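Local coordinates for ActII protein (Streptomyces coelicolor, PDB 2OPT) that probably represses transcription as a TetR-family DNA-binding regulator, and is able to bind the antibiotic actinorhodin and its biosynthetic precursor (S)-DNPA, at residues V12-G17 / A33-T38. Numbering follows the deposited sequence.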
loop_
_atom_site.group_PDB
_atom_site.type_symbol
_atom_site.label_atom_id
_atom_site.label_comp_id
_atom_site.label_asym_id
_atom_site.label_seq_id
_atom_site.Cartn_x
_atom_site.Cartn_y
_atom_site.Cartn_z
ATOM N N VAL A 12 -0.169 -0.796 27.819
ATOM C CA VAL A 12 0.114 -0.458 26.415
ATOM C C VAL A 12 1.503 0.083 26.221
ATOM O O VAL A 12 2.157 -0.222 25.233
ATOM C CB VAL A 12 -1.040 0.452 25.833
ATOM C CG1 VAL A 12 -0.762 0.839 24.382
ATOM C CG2 VAL A 12 -2.305 -0.357 25.867
ATOM N N VAL A 13 1.970 0.902 27.161
ATOM C CA VAL A 13 3.255 1.457 27.050
ATOM C C VAL A 13 4.297 0.316 27.090
ATOM O O VAL A 13 5.236 0.337 26.337
ATOM C CB VAL A 13 3.507 2.429 28.239
ATOM C CG1 VAL A 13 5.054 2.755 28.433
ATOM C CG2 VAL A 13 2.715 3.710 28.068
ATOM N N THR A 14 4.124 -0.636 28.018
ATOM C CA THR A 14 4.999 -1.797 28.150
ATOM C C THR A 14 4.997 -2.591 26.866
ATOM O O THR A 14 6.035 -2.983 26.389
ATOM C CB THR A 14 4.491 -2.669 29.336
ATOM O OG1 THR A 14 4.577 -1.878 30.535
ATOM C CG2 THR A 14 5.329 -3.944 29.518
ATOM N N ALA A 15 3.806 -2.835 26.309
ATOM C CA ALA A 15 3.701 -3.529 25.043
ATOM C C ALA A 15 4.439 -2.852 23.880
ATOM O O ALA A 15 5.167 -3.512 23.102
ATOM C CB ALA A 15 2.199 -3.716 24.684
ATOM N N LEU A 16 4.286 -1.543 23.763
ATOM C CA LEU A 16 4.981 -0.800 22.757
ATOM C C LEU A 16 6.501 -0.917 22.950
ATOM O O LEU A 16 7.253 -0.963 21.997
ATOM C CB LEU A 16 4.551 0.668 22.859
ATOM C CG LEU A 16 5.242 1.599 21.844
ATOM C CD1 LEU A 16 4.923 1.164 20.389
ATOM C CD2 LEU A 16 4.816 3.060 22.107
ATOM N N GLY A 17 6.941 -1.006 24.191
ATOM C CA GLY A 17 8.382 -1.098 24.490
ATOM C C GLY A 17 8.904 -2.439 23.954
ATOM O O GLY A 17 9.992 -2.530 23.363
ATOM N N ALA A 33 2.389 -10.260 29.959
ATOM C CA ALA A 33 2.084 -10.503 31.367
ATOM C C ALA A 33 3.349 -10.706 32.197
ATOM O O ALA A 33 3.449 -10.235 33.342
ATOM C CB ALA A 33 1.163 -11.683 31.494
ATOM N N GLN A 34 4.313 -11.431 31.641
ATOM C CA GLN A 34 5.623 -11.625 32.256
ATOM C C GLN A 34 6.310 -10.289 32.529
ATOM O O GLN A 34 6.809 -10.027 33.631
ATOM C CB GLN A 34 6.462 -12.438 31.295
ATOM C CG GLN A 34 7.920 -12.575 31.706
ATOM C CD GLN A 34 8.766 -13.422 30.725
ATOM O OE1 GLN A 34 8.723 -14.651 30.774
ATOM N NE2 GLN A 34 9.585 -12.767 29.900
ATOM N N GLU A 35 6.324 -9.432 31.522
ATOM C CA GLU A 35 6.995 -8.159 31.599
ATOM C C GLU A 35 6.357 -7.241 32.670
ATOM O O GLU A 35 7.046 -6.460 33.307
ATOM C CB GLU A 35 6.922 -7.521 30.217
ATOM C CG GLU A 35 7.999 -6.548 29.923
ATOM C CD GLU A 35 9.370 -7.170 29.860
ATOM O OE1 GLU A 35 9.504 -8.399 29.554
ATOM O OE2 GLU A 35 10.317 -6.393 30.111
ATOM N N LEU A 36 5.033 -7.323 32.816
ATOM C CA LEU A 36 4.279 -6.552 33.787
ATOM C C LEU A 36 4.261 -7.202 35.171
ATOM O O LEU A 36 3.951 -6.555 36.176
ATOM C CB LEU A 36 2.868 -6.415 33.293
ATOM C CG LEU A 36 2.579 -5.497 32.085
ATOM C CD1 LEU A 36 1.277 -5.883 31.460
ATOM C CD2 LEU A 36 2.541 -4.064 32.575
ATOM N N LYS A 37 4.581 -8.494 35.217
ATOM C CA LYS A 37 4.534 -9.277 36.446
ATOM C C LYS A 37 3.157 -9.339 37.013
ATOM O O LYS A 37 2.950 -9.184 38.208
ATOM C CB LYS A 37 5.525 -8.733 37.461
ATOM C CG LYS A 37 6.884 -9.261 37.180
ATOM C CD LYS A 37 7.912 -8.191 37.204
ATOM C CE LYS A 37 9.181 -8.786 36.634
ATOM N NZ LYS A 37 8.910 -9.487 35.316
ATOM N N THR A 38 2.194 -9.598 36.150
ATOM C CA THR A 38 0.826 -9.661 36.584
ATOM C C THR A 38 0.257 -11.001 36.143
ATOM O O THR A 38 0.890 -11.762 35.409
ATOM C CB THR A 38 0.012 -8.537 35.958
ATOM O OG1 THR A 38 -1.314 -8.534 36.510
ATOM C CG2 THR A 38 -0.043 -8.714 34.384
#
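Thr-14 reaches from helix 8-22 to the last turn of helix 29-36 and sets its two branches against neighbouring side chains, the methyl mainly against Glu-35 and the hydroxyl side against Leu-36. With OG1 beside the backbone N (chi1 -62°), the methyl CG2 stands anti to that N and comes 3.8 Å from CG of Glu-35, touching the aliphatic part of that chain and not its carboxylate. The OE1 of Glu-35 forms a salt bridge with Arg-31, one turn earlier on the same helix. On the other branch, Thr-14 OG1 lies 3.6 Å from Leu-36 CD2, a van der Waals contact; the hydroxyl hydrogen-bonds the carbonyl oxygen of Arg-10 in its own helix. CD2 also lies 4.0 Å from Thr-14 CB, while CG of Leu-36 is near the threonine methyl. Leu-36 also touches Leu-6, Arg-10 and Ile-11, and Thr-14 touches Leu-32.

Directly after Leu-36 the helix ends in a Schellman motif. Lys-37, with positive phi, is its C-prime residue, and Thr-38 N bonds to Ala-33 O at 3.1 Å. Gln-34 O is gripped twice, by Lys-37 N and, at 2.7 Å, by Lys-37 NZ, which arrives from the opposite face of the carbonyl plane. The ammonium group so placed probably offsets the partial negative charge of the carbonyls at the helix C-terminus.

Helix 29-36 is the first helix of the predicted helix-turn-helix, and the contact packs it onto helix 8-22 within the TetR-type DNA-binding domain. Both polar ends, the threonine hydroxyl and the glutamate carboxylate, are engaged within their own helices, so the helices meet here by van der Waals contact, mostly between carbons, with the hydroxyl oxygen touching a leucine methyl and without a polar bond between Thr-14 and either partner.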